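Side-chain contacts in acyl-CoA dehydrogenase (Mycobacterium thermoresistibile, PDB 3PFD), which probably oxidises saturated acyl-CoA thioesters to their 2,3-dehydroacyl-CoA products with the help of a flavin cofactor, FAD, in fatty acid metabolism: residues 138-143 against 149-154; 177-182 against 223-228; 183-188 against 193-198. One frame throughout, in Å; residues are numbered along the deposited sequence.

Contact 1 (138-143 against 149-154); sequences LSEREA and SMRTRA. With FDA (dihydroflavine-adenine dinucleotide), chain B.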
loop_
_atom_site.group_PDB
_atom_site.type_symbol
_atom_site.label_atom_id
_atom_site.label_comp_id
_atom_site.label_asym_id
_atom_site.label_seq_id
_atom_site.Cartn_x
_atom_site.Cartn_y
_atom_site.Cartn_z
ATOM N N LEU C 138 -5.905 33.398 -3.119
ATOM C CA LEU C 138 -4.520 33.303 -3.555
ATOM C C LEU C 138 -4.415 32.767 -4.987
ATOM O O LEU C 138 -3.758 33.385 -5.837
ATOM C CB LEU C 138 -3.707 32.408 -2.597
ATOM C CG LEU C 138 -2.250 32.099 -2.995
ATOM C CD1 LEU C 138 -1.333 33.227 -2.587
ATOM C CD2 LEU C 138 -1.772 30.789 -2.346
ATOM N N SER C 139 -5.056 31.621 -5.236
ATOM C CA SER C 139 -4.934 30.875 -6.496
ATOM C C SER C 139 -5.476 31.603 -7.739
ATOM O O SER C 139 -6.425 32.384 -7.657
ATOM C CB SER C 139 -5.646 29.517 -6.382
ATOM O OG SER C 139 -5.190 28.732 -5.279
ATOM N N GLU C 140 -4.884 31.297 -8.895
ATOM C CA GLU C 140 -5.372 31.775 -10.198
ATOM C C GLU C 140 -5.327 30.590 -11.132
ATOM O O GLU C 140 -4.766 29.543 -10.775
ATOM C CB GLU C 140 -4.535 32.957 -10.744
ATOM C CG GLU C 140 -4.542 34.127 -9.807
ATOM C CD GLU C 140 -3.689 35.287 -10.255
ATOM O OE1 GLU C 140 -3.160 35.243 -11.383
ATOM O OE2 GLU C 140 -3.556 36.251 -9.468
ATOM N N ARG C 141 -5.920 30.732 -12.315
ATOM C CA ARG C 141 -5.980 29.601 -13.247
ATOM C C ARG C 141 -4.579 29.098 -13.563
ATOM O O ARG C 141 -4.362 27.893 -13.626
ATOM C CB ARG C 141 -6.722 29.940 -14.548
ATOM C CG ARG C 141 -8.220 30.044 -14.421
ATOM C CD ARG C 141 -8.881 28.712 -13.955
ATOM N NE ARG C 141 -10.265 28.967 -13.604
ATOM C CZ ARG C 141 -11.078 28.151 -12.941
ATOM N NH1 ARG C 141 -10.666 26.975 -12.512
ATOM N NH2 ARG C 141 -12.325 28.538 -12.693
ATOM N N GLU C 142 -3.635 30.026 -13.723
ATOM C CA GLU C 142 -2.278 29.664 -14.074
ATOM C C GLU C 142 -1.304 29.724 -12.890
ATOM O O GLU C 142 -0.107 29.574 -13.050
ATOM C CB GLU C 142 -1.806 30.519 -15.256
ATOM C CG GLU C 142 -2.808 30.494 -16.477
ATOM C CD GLU C 142 -3.022 29.081 -17.066
ATOM O OE1 GLU C 142 -4.164 28.701 -17.358
ATOM O OE2 GLU C 142 -2.018 28.349 -17.232
ATOM N N ALA C 143 -1.837 29.890 -11.690
ATOM C CA ALA C 143 -1.005 29.911 -10.490
ATOM C C ALA C 143 -1.690 29.138 -9.390
ATOM O O ALA C 143 -2.437 29.700 -8.583
ATOM C CB ALA C 143 -0.695 31.360 -10.050
ATOM N N SER C 149 3.573 32.719 -9.191
ATOM C CA SER C 149 3.479 33.180 -10.571
ATOM C C SER C 149 2.154 33.903 -10.850
ATOM O O SER C 149 1.789 34.114 -12.002
ATOM C CB SER C 149 3.706 32.013 -11.550
ATOM O OG SER C 149 2.616 31.116 -11.524
ATOM N N MET C 150 1.459 34.299 -9.784
ATOM C CA MET C 150 0.160 34.956 -9.875
ATOM C C MET C 150 0.251 36.272 -10.661
ATOM O O MET C 150 1.311 36.903 -10.701
ATOM C CB MET C 150 -0.399 35.207 -8.485
ATOM C CG MET C 150 0.297 36.357 -7.732
ATOM S SD MET C 150 -0.369 36.703 -6.099
ATOM C CE MET C 150 0.207 35.280 -5.158
ATOM N N ARG C 151 -0.861 36.668 -11.274
ATOM C CA ARG C 151 -0.889 37.817 -12.190
ATOM C C ARG C 151 -1.714 39.012 -11.704
ATOM O O ARG C 151 -1.469 40.138 -12.137
ATOM C CB ARG C 151 -1.338 37.369 -13.590
ATOM C CG ARG C 151 -0.238 36.630 -14.374
ATOM C CD ARG C 151 -0.762 36.129 -15.713
ATOM N NE ARG C 151 -0.110 34.891 -16.154
ATOM C CZ ARG C 151 -0.594 34.074 -17.092
ATOM N NH1 ARG C 151 -1.750 34.351 -17.702
ATOM N NH2 ARG C 151 0.075 32.972 -17.419
ATOM N N THR C 152 -2.677 38.779 -10.809
ATOM C CA THR C 152 -3.475 39.867 -10.228
ATOM C C THR C 152 -2.550 40.943 -9.646
ATOM O O THR C 152 -1.606 40.614 -8.916
ATOM C CB THR C 152 -4.433 39.337 -9.135
ATOM O OG1 THR C 152 -5.352 38.409 -9.725
ATOM C CG2 THR C 152 -5.207 40.475 -8.472
ATOM N N ARG C 153 -2.824 42.208 -9.994
ATOM C CA ARG C 153 -1.938 43.343 -9.669
ATOM C C ARG C 153 -2.532 44.315 -8.647
ATOM O O ARG C 153 -3.761 44.472 -8.541
ATOM C CB ARG C 153 -1.531 44.122 -10.946
ATOM N N ALA C 154 -1.648 44.968 -7.901
ATOM C CA ALA C 154 -2.051 46.057 -7.019
ATOM C C ALA C 154 -1.111 47.257 -7.195
ATOM O O ALA C 154 0.090 47.145 -6.949
ATOM C CB ALA C 154 -2.091 45.601 -5.597
HETATM P PA FDA B . -1.467 22.194 -10.318
HETATM O O1A FDA B . -0.511 23.043 -9.527
HETATM O O2A FDA B . -1.614 22.382 -11.808
HETATM O O5B FDA B . -1.075 20.658 -10.028
HETATM C C5B FDA B . -1.354 19.594 -10.944
HETATM C C4B FDA B . -0.611 18.331 -10.483
HETATM O O4B FDA B . 0.805 18.519 -10.590
HETATM C C3B FDA B . -0.883 18.013 -9.012
HETATM O O3B FDA B . -0.860 16.586 -8.863
HETATM C C2B FDA B . 0.320 18.605 -8.296
HETATM O O2B FDA B . 0.603 17.958 -7.052
HETATM C C1B FDA B . 1.412 18.357 -9.312
HETATM N N9A FDA B . 2.578 19.243 -9.125
HETATM C C8A FDA B . 2.621 20.570 -9.344
HETATM N N7A FDA B . 3.869 21.027 -9.073
HETATM C C5A FDA B . 4.620 19.972 -8.671
HETATM C C6A FDA B . 5.956 19.839 -8.260
HETATM N N6A FDA B . 6.775 20.934 -8.201
HETATM N N1A FDA B . 6.418 18.606 -7.919
HETATM C C2A FDA B . 5.588 17.540 -7.971
HETATM N N3A FDA B . 4.298 17.628 -8.367
HETATM C C4A FDA B . 3.790 18.840 -8.712
HETATM N N1 FDA B . -7.127 28.419 -3.445
HETATM C C2 FDA B . -7.359 29.644 -2.880
HETATM O O2 FDA B . -6.636 30.640 -3.153
HETATM N N3 FDA B . -8.385 29.803 -2.018
HETATM C C4 FDA B . -9.189 28.763 -1.698
HETATM O O4 FDA B . -10.122 28.984 -0.908
HETATM C C4X FDA B . -8.963 27.483 -2.244
HETATM N N5 FDA B . -9.819 26.463 -2.031
HETATM C C5X FDA B . -9.936 25.468 -2.928
HETATM C C6 FDA B . -11.110 24.706 -3.018
HETATM C C7 FDA B . -11.237 23.725 -4.018
HETATM C C7M FDA B . -12.499 22.894 -4.113
HETATM C C8 FDA B . -10.191 23.476 -4.895
HETATM C C8M FDA B . -10.290 22.413 -5.975
HETATM C C9 FDA B . -9.030 24.220 -4.797
HETATM C C9A FDA B . -8.903 25.222 -3.830
HETATM N N10 FDA B . -7.827 26.134 -3.898
HETATM C C10 FDA B . -7.909 27.331 -3.136
HETATM C "C1'" FDA B . -6.785 25.967 -4.912
HETATM C "C2'" FDA B . -5.791 24.859 -4.536
HETATM O "O2'" FDA B . -4.903 25.231 -3.459
HETATM C "C3'" FDA B . -5.057 24.453 -5.797
HETATM O "O3'" FDA B . -5.950 23.629 -6.588
HETATM C "C4'" FDA B . -3.757 23.683 -5.495
HETATM O "O4'" FDA B . -2.775 24.564 -4.943
HETATM C "C5'" FDA B . -3.173 23.030 -6.740
HETATM O "O5'" FDA B . -3.146 23.980 -7.813
HETATM P P FDA B . -3.770 23.559 -9.236
HETATM O O1P FDA B . -5.195 23.125 -9.002
HETATM O O2P FDA B . -3.474 24.654 -10.233
HETATM O O3P FDA B . -2.949 22.226 -9.623
#

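Contact 2 (177-182 against 223-228); sequences TWYTVM and TELYFE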
loop_
_atom_site.group_PDB
_atom_site.type_symbol
_atom_site.label_atom_id
_atom_site.label_comp_id
_atom_site.label_asym_id
_atom_site.label_seq_id
_atom_site.Cartn_x
_atom_site.Cartn_y
_atom_site.Cartn_z
ATOM N N THR C 177 -17.634 38.147 3.633
ATOM C CA THR C 177 -17.619 39.597 3.751
ATOM C C THR C 177 -16.200 40.136 3.517
ATOM O O THR C 177 -16.025 41.145 2.817
ATOM C CB THR C 177 -18.146 40.023 5.145
ATOM O OG1 THR C 177 -19.521 39.626 5.287
ATOM C CG2 THR C 177 -18.050 41.535 5.350
ATOM N N TRP C 178 -15.199 39.438 4.075
ATOM C CA TRP C 178 -13.800 39.855 4.020
ATOM C C TRP C 178 -12.959 38.827 3.286
ATOM O O TRP C 178 -13.148 37.622 3.449
ATOM C CB TRP C 178 -13.241 40.017 5.423
ATOM C CG TRP C 178 -13.646 41.300 6.123
ATOM C CD1 TRP C 178 -14.498 41.426 7.185
ATOM C CD2 TRP C 178 -13.172 42.614 5.829
ATOM N NE1 TRP C 178 -14.580 42.749 7.571
ATOM C CE2 TRP C 178 -13.780 43.497 6.750
ATOM C CE3 TRP C 178 -12.298 43.134 4.867
ATOM C CZ2 TRP C 178 -13.552 44.886 6.728
ATOM C CZ3 TRP C 178 -12.070 44.511 4.845
ATOM C CH2 TRP C 178 -12.689 45.367 5.778
ATOM N N TYR C 179 -12.022 39.318 2.487
ATOM C CA TYR C 179 -11.214 38.469 1.620
ATOM C C TYR C 179 -9.773 38.903 1.770
ATOM O O TYR C 179 -9.462 40.073 1.579
ATOM C CB TYR C 179 -11.616 38.628 0.148
ATOM C CG TYR C 179 -12.984 38.071 -0.252
ATOM C CD1 TYR C 179 -14.163 38.738 0.086
ATOM C CD2 TYR C 179 -13.091 36.899 -1.011
ATOM C CE1 TYR C 179 -15.421 38.244 -0.281
ATOM C CE2 TYR C 179 -14.363 36.393 -1.393
ATOM C CZ TYR C 179 -15.514 37.078 -1.034
ATOM O OH TYR C 179 -16.760 36.606 -1.408
ATOM N N THR C 180 -8.899 37.950 2.088
ATOM C CA THR C 180 -7.457 38.182 2.057
ATOM C C THR C 180 -6.980 37.887 0.636
ATOM O O THR C 180 -6.954 36.727 0.207
ATOM C CB THR C 180 -6.747 37.289 3.094
ATOM O OG1 THR C 180 -7.266 37.581 4.394
ATOM C CG2 THR C 180 -5.229 37.469 3.091
ATOM N N VAL C 181 -6.631 38.939 -0.098
ATOM C CA VAL C 181 -6.224 38.798 -1.499
ATOM C C VAL C 181 -4.727 39.072 -1.671
ATOM O O VAL C 181 -4.201 40.078 -1.156
ATOM C CB VAL C 181 -7.033 39.756 -2.420
ATOM C CG1 VAL C 181 -6.691 39.509 -3.884
ATOM C CG2 VAL C 181 -8.542 39.616 -2.193
ATOM N N MET C 182 -4.023 38.180 -2.374
ATOM C CA MET C 182 -2.641 38.497 -2.752
ATOM C C MET C 182 -2.586 38.982 -4.172
ATOM O O MET C 182 -3.269 38.445 -5.046
ATOM C CB MET C 182 -1.650 37.338 -2.614
ATOM C CG MET C 182 -1.968 36.245 -1.665
ATOM S SD MET C 182 -2.154 36.697 0.058
ATOM C CE MET C 182 -3.840 36.213 0.264
ATOM N N THR C 223 -15.621 29.720 -6.123
ATOM C CA THR C 223 -15.876 30.748 -7.137
ATOM C C THR C 223 -14.645 31.443 -7.695
ATOM O O THR C 223 -13.596 31.498 -7.057
ATOM C CB THR C 223 -16.833 31.872 -6.607
ATOM O OG1 THR C 223 -16.146 32.710 -5.666
ATOM C CG2 THR C 223 -18.062 31.269 -5.946
ATOM N N GLU C 224 -14.795 31.968 -8.905
ATOM C CA GLU C 224 -13.889 32.974 -9.409
ATOM C C GLU C 224 -14.173 34.326 -8.722
ATOM O O GLU C 224 -15.251 34.534 -8.164
ATOM C CB GLU C 224 -14.001 33.086 -10.935
ATOM C CG GLU C 224 -13.516 31.857 -11.717
ATOM C CD GLU C 224 -13.868 31.906 -13.222
ATOM O OE1 GLU C 224 -14.442 32.915 -13.718
ATOM O OE2 GLU C 224 -13.557 30.921 -13.919
ATOM N N LEU C 225 -13.191 35.225 -8.740
ATOM C CA LEU C 225 -13.361 36.580 -8.216
ATOM C C LEU C 225 -12.779 37.558 -9.211
ATOM O O LEU C 225 -11.735 37.285 -9.773
ATOM C CB LEU C 225 -12.631 36.758 -6.883
ATOM C CG LEU C 225 -13.003 35.923 -5.656
ATOM C CD1 LEU C 225 -12.058 36.329 -4.523
ATOM C CD2 LEU C 225 -14.485 36.045 -5.246
ATOM N N TYR C 226 -13.444 38.696 -9.427
ATOM C CA TYR C 226 -12.913 39.695 -10.362
ATOM C C TYR C 226 -12.616 41.024 -9.674
ATOM O O TYR C 226 -13.392 41.505 -8.860
ATOM C CB TYR C 226 -13.817 39.885 -11.601
ATOM C CG TYR C 226 -14.384 38.579 -12.148
ATOM C CD1 TYR C 226 -13.559 37.625 -12.762
ATOM C CD2 TYR C 226 -15.743 38.294 -12.019
ATOM C CE1 TYR C 226 -14.076 36.421 -13.232
ATOM C CE2 TYR C 226 -16.277 37.099 -12.493
ATOM C CZ TYR C 226 -15.437 36.167 -13.092
ATOM O OH TYR C 226 -15.989 34.986 -13.542
ATOM N N PHE C 227 -11.471 41.598 -10.015
ATOM C CA PHE C 227 -11.088 42.923 -9.549
ATOM C C PHE C 227 -10.925 43.818 -10.794
ATOM O O PHE C 227 -10.076 43.571 -11.658
ATOM C CB PHE C 227 -9.810 42.847 -8.681
ATOM C CG PHE C 227 -9.903 41.850 -7.533
ATOM C CD1 PHE C 227 -10.256 42.262 -6.258
ATOM C CD2 PHE C 227 -9.655 40.492 -7.745
ATOM C CE1 PHE C 227 -10.349 41.338 -5.203
ATOM C CE2 PHE C 227 -9.753 39.561 -6.694
ATOM C CZ PHE C 227 -10.103 39.981 -5.430
ATOM N N GLU C 228 -11.794 44.819 -10.898
ATOM C CA GLU C 228 -11.806 45.735 -12.033
ATOM C C GLU C 228 -11.696 47.167 -11.502
ATOM O O GLU C 228 -12.648 47.712 -10.939
ATOM C CB GLU C 228 -13.080 45.527 -12.871
ATOM C CG GLU C 228 -13.348 46.589 -13.944
ATOM C CD GLU C 228 -12.369 46.530 -15.107
ATOM O OE1 GLU C 228 -12.081 45.410 -15.586
ATOM O OE2 GLU C 228 -11.884 47.607 -15.542
#

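Contact 3 (183-188 against 193-198); sequences AVTDPD and GISAFM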
loop_
_atom_site.group_PDB
_atom_site.type_symbol
_atom_site.label_atom_id
_atom_site.label_comp_id
_atom_site.label_asym_id
_atom_site.label_seq_id
_atom_site.Cartn_x
_atom_site.Cartn_y
_atom_site.Cartn_z
ATOM N N ALA C 183 -1.744 39.986 -4.401
ATOM C CA ALA C 183 -1.560 40.558 -5.714
ATOM C C ALA C 183 -0.136 41.083 -5.835
ATOM O O ALA C 183 0.516 41.359 -4.830
ATOM C CB ALA C 183 -2.577 41.660 -5.958
ATOM N N VAL C 184 0.348 41.169 -7.067
ATOM C CA VAL C 184 1.675 41.659 -7.381
ATOM C C VAL C 184 1.737 43.172 -7.189
ATOM O O VAL C 184 0.909 43.918 -7.726
ATOM C CB VAL C 184 2.038 41.297 -8.822
ATOM C CG1 VAL C 184 3.451 41.758 -9.179
ATOM C CG2 VAL C 184 1.903 39.781 -9.024
ATOM N N THR C 185 2.678 43.621 -6.374
ATOM C CA THR C 185 2.975 45.052 -6.302
ATOM C C THR C 185 4.216 45.385 -7.135
ATOM O O THR C 185 4.388 46.514 -7.562
ATOM C CB THR C 185 3.111 45.553 -4.854
ATOM O OG1 THR C 185 3.902 44.628 -4.085
ATOM C CG2 THR C 185 1.715 45.684 -4.231
ATOM N N ASP C 186 5.065 44.389 -7.380
ATOM C CA ASP C 186 6.234 44.580 -8.241
ATOM C C ASP C 186 6.624 43.301 -8.982
ATOM O O ASP C 186 7.232 42.386 -8.395
ATOM C CB ASP C 186 7.428 45.157 -7.473
ATOM C CG ASP C 186 8.530 45.664 -8.401
ATOM O OD1 ASP C 186 8.618 45.201 -9.558
ATOM O OD2 ASP C 186 9.328 46.504 -7.962
ATOM N N PRO C 187 6.263 43.240 -10.279
ATOM C CA PRO C 187 6.511 42.116 -11.182
ATOM C C PRO C 187 7.979 41.712 -11.244
ATOM O O PRO C 187 8.277 40.543 -11.450
ATOM C CB PRO C 187 6.053 42.651 -12.541
ATOM C CG PRO C 187 5.016 43.681 -12.211
ATOM C CD PRO C 187 5.431 44.291 -10.911
ATOM N N ASP C 188 8.857 42.698 -11.065
ATOM C CA ASP C 188 10.308 42.541 -11.048
ATOM C C ASP C 188 10.872 41.823 -9.833
ATOM O O ASP C 188 11.999 41.355 -9.876
ATOM C CB ASP C 188 10.961 43.929 -11.050
ATOM C CG ASP C 188 11.486 44.330 -12.397
ATOM O OD1 ASP C 188 12.642 44.792 -12.443
ATOM O OD2 ASP C 188 10.759 44.203 -13.403
ATOM N N GLY C 193 7.872 40.485 -4.513
ATOM C CA GLY C 193 7.057 41.576 -5.041
ATOM C C GLY C 193 5.580 41.289 -4.947
ATOM O O GLY C 193 4.790 41.899 -5.652
ATOM N N ILE C 194 5.201 40.365 -4.059
ATOM C CA ILE C 194 3.783 40.077 -3.776
ATOM C C ILE C 194 3.341 40.778 -2.501
ATOM O O ILE C 194 4.065 40.777 -1.516
ATOM C CB ILE C 194 3.494 38.544 -3.611
ATOM C CG1 ILE C 194 4.033 37.732 -4.795
ATOM C CG2 ILE C 194 1.994 38.267 -3.333
ATOM C CD1 ILE C 194 3.201 37.734 -5.999
ATOM N N SER C 195 2.142 41.343 -2.512
ATOM C CA SER C 195 1.573 41.874 -1.286
ATOM C C SER C 195 0.209 41.258 -0.954
ATOM O O SER C 195 -0.416 40.601 -1.789
ATOM C CB SER C 195 1.513 43.407 -1.327
ATOM O OG SER C 195 2.799 43.929 -1.585
ATOM N N ALA C 196 -0.238 41.478 0.277
ATOM C CA ALA C 196 -1.515 40.939 0.749
ATOM C C ALA C 196 -2.412 42.065 1.269
ATOM O O ALA C 196 -1.939 42.960 1.983
ATOM C CB ALA C 196 -1.275 39.884 1.820
ATOM N N PHE C 197 -3.700 42.004 0.903
ATOM C CA PHE C 197 -4.679 43.045 1.220
ATOM C C PHE C 197 -6.001 42.477 1.723
ATOM O O PHE C 197 -6.442 41.390 1.300
ATOM C CB PHE C 197 -4.994 43.892 -0.018
ATOM C CG PHE C 197 -3.781 44.420 -0.728
ATOM C CD1 PHE C 197 -3.289 45.697 -0.440
ATOM C CD2 PHE C 197 -3.132 43.647 -1.699
ATOM C CE1 PHE C 197 -2.160 46.197 -1.115
ATOM C CE2 PHE C 197 -1.992 44.125 -2.367
ATOM C CZ PHE C 197 -1.505 45.395 -2.079
ATOM N N MET C 198 -6.653 43.228 2.609
ATOM C CA MET C 198 -8.014 42.888 3.034
ATOM C C MET C 198 -8.997 43.619 2.144
ATOM O O MET C 198 -9.002 44.859 2.086
ATOM C CB MET C 198 -8.268 43.261 4.496
ATOM C CG MET C 198 -7.444 42.488 5.511
ATOM S SD MET C 198 -7.461 40.687 5.349
ATOM C CE MET C 198 -9.217 40.280 5.470
#

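Contact 1 (138-143 against 149-154)
The carboxylate of E140 reaches across to 149-154 and grips the backbone at R151 and T152. OE1 of E140 takes the R151 N-H, 2.7 Å from R151 N. OE2 of E140 accepts from T152 N at 3.0 Å. Both N-H groups come in on the syn side of the carboxylate. The hydroxyl OG1 of T152 adds a third bond, 2.8 Å from OE2 of E140, and approaches from above the carboxylate plane, 62° out of it. The E140 chain runs extended beyond CG (chi2 177°), which carries the acid across the gap. K167 makes a salt bridge to the same OE2, so the buried charge is probably well compensated.

M150 CB lies against OE2 of E140. The M150 methyl CE meets CD1 of L138 at 3.6 Å, the two side chains crossing at about a right angle. Farther out, on the exposed side, CB of E142 sits over one face of the R151 guanidinium.

E140 to A143 form a type I beta turn, closed by the A143 N to E140 O bond, within the loop that holds the flavin. L138 N and S139 N both donate to O2 of FDA, and N1 of FDA donates to OG of S139. R281 of the second subunit is also hydrogen-bonded to FDA. The loop follows strand 134-137. M150 and T152 pack on strand 178-184.

Contact 2 (177-182 against 223-228)
V181 has CG1 anti to its backbone N (chi1 -175°), and F227 holds CG, the root of its ring, anti to the carbonyl carbon (chi1 -53°). Together these torsions bring both valine methyls up to the end of the F227 ring. In the neighbouring pair, both L225 methyls end at the Y179 ring.

V181 and F227 come from opposite directions. CZ of F227 is 3.6 Å from CG2 of V181 and 3.8 Å from CG1 of V181, so the end of the ring meets both branches of the valine. In the other pair, CD1 of L225 lies 3.7 Å from CD2 of Y179. The second methyl, CD2 of L225, touches CE2 of Y179 at 3.9 Å, so both methyls of the leucine fork meet the CD2-CE2 bond of the tyrosine.

The backbones stay well apart. The nearest CA atoms, those of V181 and L225, are 10.0 Å from each other. This is face-to-face packing of two sheets: strand 178-184 belongs to the mixed sheet, and strand 222-233 to the antiparallel one. F206 adds a further ring, edge-to-face with Y179 and also meeting F227. L225 and V181 both touch A137 of strand 134-137.

The hydroxyl of Y179 is bonded to G174 N. No hydrogen bond joins the two segments. All four touching side chains are buried, and the two segments touch through carbon atoms alone, consistent with a hydrophobic core for the middle domain.

Contact 3 (183-188 against 193-198)
Backbone hydrogen bonds join A183 to S195 in both directions. The A183 N to S195 O bond is 3.0 Å long, and S195 N to A183 O is 2.8 Å, with an N-H...O angle of 172°. Next along, V184 and I194 form a non-hydrogen-bonded pair. The carbonyl of G193 then takes two N-H groups, T185 N at 2.8 Å from G193 O and D186 N at 3.0 Å from the same oxygen. The D186 N-H lies in the carbonyl plane on a lone pair, while the T185 N-H is tilted from that plane.

The pairs belong to the antiparallel beta hairpin of strands 178-184 and 194-200, near its turn. Strand 194-200 lies between 178-184 and 237-238 in the mixed sheet. In the connection, D186 OD1 accepts from D188 N, which makes an Asx turn.

The hydroxyls of T185 and S195 are hydrogen-bonded across the hairpin, and either could be the donor. T185 OG1 and S195 OG are 2.8 Å apart. The T185 hydroxyl stands between its backbone N and carbonyl carbon (chi1 44°). CG2 is then anti to the carbonyl carbon, where it lies beside the S195 side chain and reaches F197. The S195 hydroxyl is also bonded to G242 N.

The apolar contacts lie on both faces. On the face of A183 and S195, CG2 of T185 reaches the edge of the F197 ring, in its plane, 3.9 Å from CZ of F197. That ring also meets W161 edge-to-face. On the other face, CG2 of V184 touches CD1 of I194 at 3.9 Å, and M150 packs against both residues.

All three contacts lie in the middle domain, on the same side of the chain's centre. Contact 1 comes first along the chain. Contact 3 falls between the two segments of contact 2. The centres of contact 1 and contact 2 are about 11 Å apart. Those of contact 1 and contact 3 are about 10 Å apart, and those of contact 2 and contact 3 about 14 Å. Strand 178-184 serves contacts 2 and 3. The flavin-binding loop 138-143 reaches both sheets: R141 forms a salt bridge with E224 of the antiparallel sheet, and L138 packs on M182 of the mixed one. Separately, probable backbone bonds join T152 and A154 to V184.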